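Deoxyribodipyrimidine photo-lyase (Oryza sativa Japonica Group, PDB 3UMV) uses light to split cyclobutane pyrimidine dimers in UV-damaged DNA back into separate pyrimidines, with FAD as its cofactor. Local coordinates at residues A[170-178]-A[191-200]; A[136-144]-A[328-338]. One frame throughout, in Å; residues are numbered along the deposited sequence.

Interaction 1: residues A[170-178]-A[191-200]; sequences NVVPVWTAS and KVSKVMDEYL
Val171, Val172 and Pro173 pack against Tyr199 and its neighbours in a mainly apolar contact at the edge of the N-terminal alpha/beta domain, which is of the Rossmann-like photolyase/cryptochrome type. It joins the segment after strand 162-166 of the mixed six-stranded sheet, with its short, weakly bonded helix 174-177, to helices 185-193 and 196-199. Tyr199 has the largest share of the buried surface, 88 Å². Pro173 CD lies over one face, 3.9 Å from the centroid of the Tyr199 ring and 24° off its normal, which meets the geometry of a CH-pi contact. The methyl carbon CG2 of Thr176 approaches the ring's hydroxyl end. Val172 divides its branches: with CG1 opposite the backbone N (chi1 -177°), that methyl meets CG2 of Val195 at 3.9 Å, while Val172 CG2 comes 4.0 Å from Met196 CE. The methionine chain is bent at chi2 and chi3, and this curl brings its methyl in. Val171 CG1 sits 4.0 Å from both Met196 SD and Leu200 CB, and the backbone of Val171 is tied by N to Glu325, a FAD-site residue by similarity, and by O to Arg25. At the other end Ala177 CB rests on Val192 CG1 at 3.7 Å. Beyond it the extended Lys191 chain runs alongside Ser178; both polar ends bond to Glu182 OE1, and Ser178 OG lies 3.2 Å from Lys191 NZ.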
loop_
_atom_site.group_PDB
_atom_site.type_symbol
_atom_site.label_atom_id
_atom_site.label_comp_id
_atom_site.label_asym_id
_atom_site.label_seq_id
_atom_site.Cartn_x
_atom_site.Cartn_y
_atom_site.Cartn_z
ATOM N N ASN A 170 1.543 1.003 -10.158
ATOM C CA ASN A 170 0.698 2.075 -10.644
ATOM C C ASN A 170 0.285 1.813 -12.096
ATOM O O ASN A 170 1.048 1.221 -12.852
ATOM C CB ASN A 170 1.440 3.406 -10.559
ATOM C CG ASN A 170 1.721 3.825 -9.127
ATOM O OD1 ASN A 170 0.797 3.949 -8.321
ATOM N ND2 ASN A 170 3.002 4.001 -8.788
ATOM N N VAL A 171 -0.915 2.257 -12.474
ATOM C CA VAL A 171 -1.361 2.163 -13.862
ATOM C C VAL A 171 -0.470 3.022 -14.734
ATOM O O VAL A 171 0.023 2.571 -15.771
ATOM C CB VAL A 171 -2.838 2.621 -14.048
ATOM C CG1 VAL A 171 -3.251 2.484 -15.502
ATOM C CG2 VAL A 171 -3.762 1.797 -13.156
ATOM N N VAL A 172 -0.283 4.273 -14.327
ATOM C CA VAL A 172 0.616 5.162 -15.042
ATOM C C VAL A 172 1.910 5.222 -14.235
ATOM O O VAL A 172 1.886 5.535 -13.042
ATOM C CB VAL A 172 0.013 6.581 -15.186
ATOM C CG1 VAL A 172 0.944 7.483 -15.995
ATOM C CG2 VAL A 172 -1.372 6.531 -15.858
ATOM N N PRO A 173 3.048 4.909 -14.865
ATOM C CA PRO A 173 4.319 4.903 -14.127
ATOM C C PRO A 173 4.532 6.190 -13.351
ATOM O O PRO A 173 4.262 7.276 -13.879
ATOM C CB PRO A 173 5.355 4.765 -15.241
ATOM C CG PRO A 173 4.632 4.028 -16.321
ATOM C CD PRO A 173 3.205 4.468 -16.264
ATOM N N VAL A 174 4.992 6.070 -12.105
ATOM C CA VAL A 174 5.120 7.226 -11.217
ATOM C C VAL A 174 5.982 8.364 -11.803
ATOM O O VAL A 174 5.658 9.545 -11.630
ATOM C CB VAL A 174 5.667 6.807 -9.835
ATOM C CG1 VAL A 174 7.101 6.232 -9.969
ATOM C CG2 VAL A 174 5.644 7.998 -8.884
ATOM N N TRP A 175 7.067 8.021 -12.495
ATOM C CA TRP A 175 7.968 9.048 -13.036
ATOM C C TRP A 175 7.432 9.649 -14.339
ATOM O O TRP A 175 7.911 10.683 -14.808
ATOM C CB TRP A 175 9.386 8.475 -13.233
ATOM C CG TRP A 175 9.358 7.060 -13.669
ATOM C CD1 TRP A 175 8.964 6.584 -14.892
ATOM C CD2 TRP A 175 9.705 5.913 -12.886
ATOM N NE1 TRP A 175 9.054 5.213 -14.920
ATOM C CE2 TRP A 175 9.502 4.775 -13.700
ATOM C CE3 TRP A 175 10.176 5.737 -11.583
ATOM C CZ2 TRP A 175 9.743 3.487 -13.249
ATOM C CZ3 TRP A 175 10.427 4.459 -11.140
ATOM C CH2 TRP A 175 10.217 3.348 -11.970
ATOM N N THR A 176 6.412 9.009 -14.901
ATOM C CA THR A 176 5.792 9.465 -16.137
ATOM C C THR A 176 4.510 10.256 -15.869
ATOM O O THR A 176 4.205 11.219 -16.575
ATOM C CB THR A 176 5.455 8.273 -17.033
ATOM O OG1 THR A 176 6.665 7.588 -17.372
ATOM C CG2 THR A 176 4.759 8.727 -18.303
ATOM N N ALA A 177 3.765 9.877 -14.831
ATOM C CA ALA A 177 2.459 10.507 -14.589
ATOM C C ALA A 177 2.605 12.016 -14.446
ATOM O O ALA A 177 1.844 12.797 -15.023
ATOM C CB ALA A 177 1.807 9.921 -13.327
ATOM N N SER A 178 3.578 12.407 -13.635
ATOM C CA SER A 178 3.945 13.797 -13.479
ATOM C C SER A 178 5.437 13.865 -13.215
ATOM O O SER A 178 6.044 12.906 -12.715
ATOM C CB SER A 178 3.175 14.461 -12.338
ATOM O OG SER A 178 3.501 15.837 -12.252
ATOM N N LYS A 191 -3.276 15.421 -15.640
ATOM C CA LYS A 191 -2.144 14.805 -16.320
ATOM C C LYS A 191 -2.367 13.343 -16.697
ATOM O O LYS A 191 -2.099 12.948 -17.830
ATOM C CB LYS A 191 -0.857 14.989 -15.508
ATOM C CG LYS A 191 -0.425 16.444 -15.466
ATOM C CD LYS A 191 0.979 16.646 -14.941
ATOM C CE LYS A 191 1.215 18.113 -14.694
ATOM N NZ LYS A 191 2.504 18.366 -14.010
ATOM N N VAL A 192 -2.876 12.541 -15.769
ATOM C CA VAL A 192 -3.021 11.115 -16.041
ATOM C C VAL A 192 -4.172 10.779 -17.003
ATOM O O VAL A 192 -4.093 9.808 -17.748
ATOM C CB VAL A 192 -3.097 10.261 -14.746
ATOM C CG1 VAL A 192 -1.794 10.390 -13.960
ATOM C CG2 VAL A 192 -4.273 10.669 -13.877
ATOM N N SER A 193 -5.240 11.567 -16.986
ATOM C CA SER A 193 -6.368 11.267 -17.860
ATOM C C SER A 193 -5.936 11.316 -19.326
ATOM O O SER A 193 -6.469 10.582 -20.164
ATOM C CB SER A 193 -7.547 12.204 -17.591
ATOM O OG SER A 193 -7.193 13.544 -17.853
ATOM N N LYS A 194 -4.955 12.165 -19.627
ATOM C CA LYS A 194 -4.418 12.285 -20.986
ATOM C C LYS A 194 -3.722 11.027 -21.514
ATOM O O LYS A 194 -3.686 10.787 -22.727
ATOM C CB LYS A 194 -3.439 13.450 -21.061
ATOM C CG LYS A 194 -4.088 14.814 -20.924
ATOM C CD LYS A 194 -3.025 15.893 -20.923
ATOM C CE LYS A 194 -3.626 17.271 -20.781
ATOM N NZ LYS A 194 -2.548 18.294 -20.756
ATOM N N VAL A 195 -3.147 10.241 -20.613
ATOM C CA VAL A 195 -2.398 9.061 -21.005
ATOM C C VAL A 195 -3.040 7.784 -20.477
ATOM O O VAL A 195 -2.455 6.706 -20.566
ATOM C CB VAL A 195 -0.937 9.129 -20.502
ATOM C CG1 VAL A 195 -0.203 10.297 -21.133
ATOM C CG2 VAL A 195 -0.895 9.243 -18.993
ATOM N N MET A 196 -4.244 7.900 -19.932
ATOM C CA MET A 196 -4.890 6.745 -19.328
ATOM C C MET A 196 -5.130 5.651 -20.356
ATOM O O MET A 196 -4.889 4.480 -20.075
ATOM C CB MET A 196 -6.197 7.129 -18.632
ATOM C CG MET A 196 -6.761 6.029 -17.729
ATOM S SD MET A 196 -5.695 5.564 -16.324
ATOM C CE MET A 196 -5.356 7.150 -15.571
ATOM N N ASP A 197 -5.579 6.027 -21.556
ATOM C CA ASP A 197 -5.839 5.037 -22.601
ATOM C C ASP A 197 -4.565 4.283 -23.014
ATOM O O ASP A 197 -4.616 3.116 -23.395
ATOM C CB ASP A 197 -6.512 5.685 -23.821
ATOM C CG ASP A 197 -7.956 6.076 -23.556
ATOM O OD1 ASP A 197 -8.557 5.543 -22.594
ATOM O OD2 ASP A 197 -8.492 6.912 -24.319
ATOM N N GLU A 198 -3.421 4.947 -22.901
ATOM C CA GLU A 198 -2.144 4.335 -23.230
ATOM C C GLU A 198 -1.655 3.306 -22.207
ATOM O O GLU A 198 -0.923 2.378 -22.565
ATOM C CB GLU A 198 -1.078 5.418 -23.436
ATOM C CG GLU A 198 0.315 4.882 -23.717
ATOM C CD GLU A 198 1.298 5.972 -24.117
ATOM O OE1 GLU A 198 0.949 7.168 -24.011
ATOM O OE2 GLU A 198 2.424 5.627 -24.536
ATOM N N TYR A 199 -2.047 3.465 -20.941
ATOM C CA TYR A 199 -1.523 2.609 -19.865
ATOM C C TYR A 199 -2.524 1.635 -19.250
ATOM O O TYR A 199 -2.131 0.581 -18.721
ATOM C CB TYR A 199 -0.897 3.468 -18.762
ATOM C CG TYR A 199 0.344 4.172 -19.240
ATOM C CD1 TYR A 199 1.539 3.493 -19.345
ATOM C CD2 TYR A 199 0.310 5.510 -19.608
ATOM C CE1 TYR A 199 2.672 4.109 -19.791
ATOM C CE2 TYR A 199 1.457 6.151 -20.059
ATOM C CZ TYR A 199 2.638 5.437 -20.137
ATOM O OH TYR A 199 3.788 6.036 -20.582
ATOM N N LEU A 200 -3.809 1.972 -19.316
ATOM C CA LEU A 200 -4.834 1.073 -18.802
ATOM C C LEU A 200 -5.194 0.026 -19.855
ATOM O O LEU A 200 -6.222 0.123 -20.526
ATOM C CB LEU A 200 -6.068 1.839 -18.337
ATOM C CG LEU A 200 -7.139 0.993 -17.658
ATOM C CD1 LEU A 200 -6.541 0.133 -16.551
ATOM C CD2 LEU A 200 -8.228 1.905 -17.086
#

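Interaction 2: residues A[136-144]-A[328-338]; sequences DFSPLRPVR and DNFCYYQPQYD
Arg141 meets the turn 335-338 with nearly its whole guanidinium group. NH1 and NH2 grip Asp338 end-on, one nitrogen to each oxygen, with Arg141 NH1 to Asp338 OD1 at 3.0 Å and almost straight (176°). Both oxygens are approached from above the carboxylate plane, whereas the bonds stay close to the guanidinium plane. Arg141 NH2 also donates to Pro335 O, 2.9 Å away, and water 2 links NE to that same oxygen. The flat group lies on the Tyr337 ring, planes 8° apart, as an off-centre cation-pi stack. A chi1 of 83° in Arg141 sets its CG between the backbone N and carbonyl carbon, and the bend at chi3 turns the group onto the ring. The backbone N of Arg141 donates to Tyr337 OH at 2.8 Å, so the tyrosine hydroxyl takes up the first N-H of helix 141-157. Tyr332 CE1 lies off-centre over one face of the Arg144 guanidinium, and Arg144 NH1 reaches Tyr332 O at 3.1 Å, on a lone pair, though the bond is bent. Pro139 CB packs against Tyr332 N at 3.5 Å. Asp328 OD1, salt-bridged to Arg46, meets Phe137 at its ring edge. The contact sets the loop after strand 132-135 and the start of helix 141-157 against the C-terminal end of helix 310-333, with Pro431 of helix 431-442 touching Pro139 and Val174 of helix 174-177 touching Phe137.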
loop_
_atom_site.group_PDB
_atom_site.type_symbol
_atom_site.label_atom_id
_atom_site.label_comp_id
_atom_site.label_asym_id
_atom_site.label_seq_id
_atom_site.Cartn_x
_atom_site.Cartn_y
_atom_site.Cartn_z
ATOM N N ASP A 136 10.872 -4.127 -8.361
ATOM C CA ASP A 136 9.640 -3.355 -8.463
ATOM C C ASP A 136 9.798 -2.016 -7.730
ATOM O O ASP A 136 10.898 -1.672 -7.278
ATOM C CB ASP A 136 8.367 -4.160 -8.058
ATOM C CG ASP A 136 8.469 -4.817 -6.662
ATOM O OD1 ASP A 136 7.942 -5.947 -6.483
ATOM O OD2 ASP A 136 9.025 -4.191 -5.732
ATOM N N PHE A 137 8.727 -1.234 -7.669
ATOM C CA PHE A 137 8.826 0.147 -7.199
ATOM C C PHE A 137 7.970 0.494 -6.000
ATOM O O PHE A 137 6.776 0.187 -5.962
ATOM C CB PHE A 137 8.461 1.148 -8.309
ATOM C CG PHE A 137 8.263 2.545 -7.790
ATOM C CD1 PHE A 137 6.990 3.019 -7.514
ATOM C CD2 PHE A 137 9.355 3.357 -7.514
ATOM C CE1 PHE A 137 6.804 4.312 -7.003
ATOM C CE2 PHE A 137 9.186 4.640 -6.997
ATOM C CZ PHE A 137 7.896 5.114 -6.735
ATOM N N SER A 138 8.594 1.159 -5.033
ATOM C CA SER A 138 7.881 1.797 -3.922
ATOM C C SER A 138 8.583 3.099 -3.588
ATOM O O SER A 138 9.806 3.164 -3.626
ATOM C CB SER A 138 7.896 0.905 -2.678
ATOM O OG SER A 138 7.497 1.668 -1.546
ATOM N N PRO A 139 7.815 4.147 -3.247
ATOM C CA PRO A 139 8.448 5.421 -2.897
ATOM C C PRO A 139 8.842 5.508 -1.422
ATOM O O PRO A 139 9.418 6.514 -0.993
ATOM C CB PRO A 139 7.337 6.446 -3.190
ATOM C CG PRO A 139 6.062 5.693 -2.927
ATOM C CD PRO A 139 6.346 4.264 -3.362
ATOM N N LEU A 140 8.518 4.493 -0.633
ATOM C CA LEU A 140 8.782 4.596 0.805
ATOM C C LEU A 140 10.293 4.579 1.061
ATOM O O LEU A 140 11.028 3.794 0.452
ATOM C CB LEU A 140 8.113 3.457 1.557
ATOM C CG LEU A 140 6.579 3.495 1.477
ATOM C CD1 LEU A 140 6.025 2.477 2.451
ATOM C CD2 LEU A 140 6.027 4.914 1.778
ATOM N N ARG A 141 10.764 5.421 1.975
ATOM C CA ARG A 141 12.198 5.572 2.131
ATOM C C ARG A 141 12.961 4.290 2.512
ATOM O O ARG A 141 14.056 4.077 2.000
ATOM C CB ARG A 141 12.580 6.782 3.009
ATOM C CG ARG A 141 12.549 6.564 4.514
ATOM C CD ARG A 141 12.931 7.853 5.257
ATOM N NE ARG A 141 12.096 8.990 4.868
ATOM C CZ ARG A 141 11.003 9.384 5.527
ATOM N NH1 ARG A 141 10.607 8.745 6.628
ATOM N NH2 ARG A 141 10.308 10.431 5.093
ATOM N N PRO A 142 12.404 3.425 3.390
ATOM C CA PRO A 142 13.255 2.258 3.682
ATOM C C PRO A 142 13.438 1.321 2.491
ATOM O O PRO A 142 14.465 0.624 2.401
ATOM C CB PRO A 142 12.539 1.548 4.841
ATOM C CG PRO A 142 11.210 2.192 4.967
ATOM C CD PRO A 142 11.237 3.524 4.290
ATOM N N VAL A 143 12.458 1.296 1.595
ATOM C CA VAL A 143 12.550 0.459 0.404
ATOM C C VAL A 143 13.522 1.040 -0.623
ATOM O O VAL A 143 14.379 0.333 -1.149
ATOM C CB VAL A 143 11.184 0.277 -0.240
ATOM C CG1 VAL A 143 11.325 -0.565 -1.486
ATOM C CG2 VAL A 143 10.222 -0.345 0.762
ATOM N N ARG A 144 13.358 2.331 -0.916
ATOM C CA ARG A 144 14.263 3.058 -1.790
ATOM C C ARG A 144 15.700 2.951 -1.297
ATOM O O ARG A 144 16.604 2.765 -2.097
ATOM C CB ARG A 144 13.867 4.545 -1.909
ATOM C CG ARG A 144 12.532 4.799 -2.566
ATOM C CD ARG A 144 12.288 6.298 -2.793
ATOM N NE ARG A 144 13.130 6.870 -3.850
ATOM C CZ ARG A 144 12.923 8.072 -4.389
ATOM N NH1 ARG A 144 11.926 8.822 -3.972
ATOM N NH2 ARG A 144 13.718 8.534 -5.342
ATOM N N ASP A 328 1.367 7.945 -4.263
ATOM C CA ASP A 328 2.712 7.566 -4.738
ATOM C C ASP A 328 3.459 8.797 -5.273
ATOM O O ASP A 328 4.646 9.002 -5.001
ATOM C CB ASP A 328 2.675 6.449 -5.790
ATOM C CG ASP A 328 2.967 5.065 -5.195
ATOM O OD1 ASP A 328 3.581 4.201 -5.884
ATOM O OD2 ASP A 328 2.589 4.849 -4.022
ATOM N N ASN A 329 2.748 9.616 -6.046
ATOM C CA ASN A 329 3.317 10.847 -6.574
ATOM C C ASN A 329 3.921 11.668 -5.441
ATOM O O ASN A 329 5.071 12.100 -5.518
ATOM C CB ASN A 329 2.242 11.643 -7.303
ATOM C CG ASN A 329 2.691 13.049 -7.652
ATOM O OD1 ASN A 329 2.389 13.994 -6.932
ATOM N ND2 ASN A 329 3.435 13.187 -8.737
ATOM N N PHE A 330 3.150 11.847 -4.373
ATOM C CA PHE A 330 3.600 12.692 -3.288
ATOM C C PHE A 330 4.807 12.110 -2.577
ATOM O O PHE A 330 5.811 12.795 -2.377
ATOM C CB PHE A 330 2.470 12.952 -2.302
ATOM C CG PHE A 330 2.894 13.764 -1.120
ATOM C CD1 PHE A 330 3.074 15.142 -1.231
ATOM C CD2 PHE A 330 3.114 13.159 0.098
ATOM C CE1 PHE A 330 3.472 15.890 -0.132
ATOM C CE2 PHE A 330 3.511 13.920 1.209
ATOM C CZ PHE A 330 3.684 15.268 1.089
ATOM N N CYS A 331 4.727 10.847 -2.185
ATOM C CA CYS A 331 5.844 10.256 -1.461
ATOM C C CYS A 331 7.117 10.155 -2.327
ATOM O O CYS A 331 8.224 10.301 -1.826
ATOM C CB CYS A 331 5.466 8.899 -0.866
ATOM S SG CYS A 331 4.141 8.972 0.353
ATOM N N TYR A 332 6.953 9.932 -3.631
ATOM C CA TYR A 332 8.097 9.818 -4.527
ATOM C C TYR A 332 8.858 11.145 -4.661
ATOM O O TYR A 332 10.085 11.153 -4.673
ATOM C CB TYR A 332 7.634 9.305 -5.898
ATOM C CG TYR A 332 8.755 9.180 -6.907
ATOM C CD1 TYR A 332 9.671 8.129 -6.832
ATOM C CD2 TYR A 332 8.890 10.097 -7.944
ATOM C CE1 TYR A 332 10.687 8.005 -7.746
ATOM C CE2 TYR A 332 9.912 9.967 -8.872
ATOM C CZ TYR A 332 10.803 8.918 -8.760
ATOM O OH TYR A 332 11.829 8.771 -9.663
ATOM N N TYR A 333 8.131 12.265 -4.722
ATOM C CA TYR A 333 8.748 13.566 -4.974
ATOM C C TYR A 333 8.999 14.396 -3.722
ATOM O O TYR A 333 9.796 15.337 -3.762
ATOM C CB TYR A 333 7.939 14.407 -5.978
ATOM C CG TYR A 333 8.027 13.927 -7.405
ATOM C CD1 TYR A 333 9.234 13.956 -8.094
ATOM C CD2 TYR A 333 6.907 13.443 -8.071
ATOM C CE1 TYR A 333 9.323 13.516 -9.407
ATOM C CE2 TYR A 333 6.987 13.003 -9.386
ATOM C CZ TYR A 333 8.202 13.044 -10.044
ATOM O OH TYR A 333 8.301 12.611 -11.342
ATOM N N GLN A 334 8.312 14.064 -2.630
ATOM C CA GLN A 334 8.470 14.772 -1.357
ATOM C C GLN A 334 9.139 13.846 -0.336
ATOM O O GLN A 334 8.470 13.011 0.293
ATOM C CB GLN A 334 7.100 15.266 -0.862
ATOM C CG GLN A 334 7.111 15.974 0.523
ATOM C CD GLN A 334 8.209 17.032 0.656
ATOM O OE1 GLN A 334 9.320 16.733 1.097
ATOM N NE2 GLN A 334 7.894 18.277 0.289
ATOM N N PRO A 335 10.465 13.981 -0.168
ATOM C CA PRO A 335 11.217 13.117 0.755
ATOM C C PRO A 335 10.710 13.179 2.189
ATOM O O PRO A 335 10.849 12.199 2.909
ATOM C CB PRO A 335 12.641 13.687 0.691
ATOM C CG PRO A 335 12.733 14.317 -0.628
ATOM C CD PRO A 335 11.359 14.912 -0.877
ATOM N N GLN A 336 10.141 14.307 2.588
ATOM C CA GLN A 336 9.610 14.481 3.934
ATOM C C GLN A 336 8.095 14.287 3.965
ATOM O O GLN A 336 7.335 15.138 4.462
ATOM C CB GLN A 336 10.018 15.848 4.497
ATOM C CG GLN A 336 11.510 15.928 4.787
ATOM C CD GLN A 336 11.965 17.338 5.123
ATOM O OE1 GLN A 336 12.156 17.683 6.289
ATOM N NE2 GLN A 336 12.128 18.163 4.098
ATOM N N TYR A 337 7.665 13.137 3.460
ATOM C CA TYR A 337 6.246 12.882 3.243
ATOM C C TYR A 337 5.503 12.520 4.523
ATOM O O TYR A 337 4.280 12.433 4.522
ATOM C CB TYR A 337 6.052 11.785 2.186
ATOM C CG TYR A 337 6.788 10.498 2.493
ATOM C CD1 TYR A 337 6.356 9.653 3.521
ATOM C CD2 TYR A 337 7.912 10.138 1.770
ATOM C CE1 TYR A 337 7.033 8.476 3.813
ATOM C CE2 TYR A 337 8.600 8.958 2.052
ATOM C CZ TYR A 337 8.160 8.143 3.069
ATOM O OH TYR A 337 8.841 6.984 3.325
ATOM N N ASP A 338 6.240 12.334 5.620
ATOM C CA ASP A 338 5.640 11.945 6.894
ATOM C C ASP A 338 5.903 12.978 7.987
ATOM O O ASP A 338 5.953 12.636 9.168
ATOM C CB ASP A 338 6.201 10.586 7.354
ATOM C CG ASP A 338 7.727 10.593 7.497
ATOM O OD1 ASP A 338 8.266 9.683 8.160
ATOM O OD2 ASP A 338 8.390 11.511 6.962
HETATM O O HOH W 1 10.541 8.757 -1.519
HETATM O O HOH W 2 12.670 10.250 2.348
HETATM O O HOH W 3 12.568 11.185 -6.520
#

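Overall arrangement
Following the chain from the N-terminal side, strand 132-135 leads into segment 136-144 and helix 141-157, then strand 162-166 and segment 170-178. Interaction 1 closes a short loop of twelve intervening residues when helices 185-193 and 196-199 fold back. Interaction 2 closes a far longer one, spanning 183 residues, once helix 310-333 arrives, so interaction 1 nests wholly inside it. Their centres lie 18 Å apart, yet they touch: Ser178 O is 2.7 Å from Tyr333 OH and Asn170 ND2 3.0 Å from Asp328 OD1, both probable hydrogen bonds. Interaction 2 joins the alpha/beta part to helix 310-333 of the FAD-binding helical part; interaction 1 reaches that helix through these outside contacts.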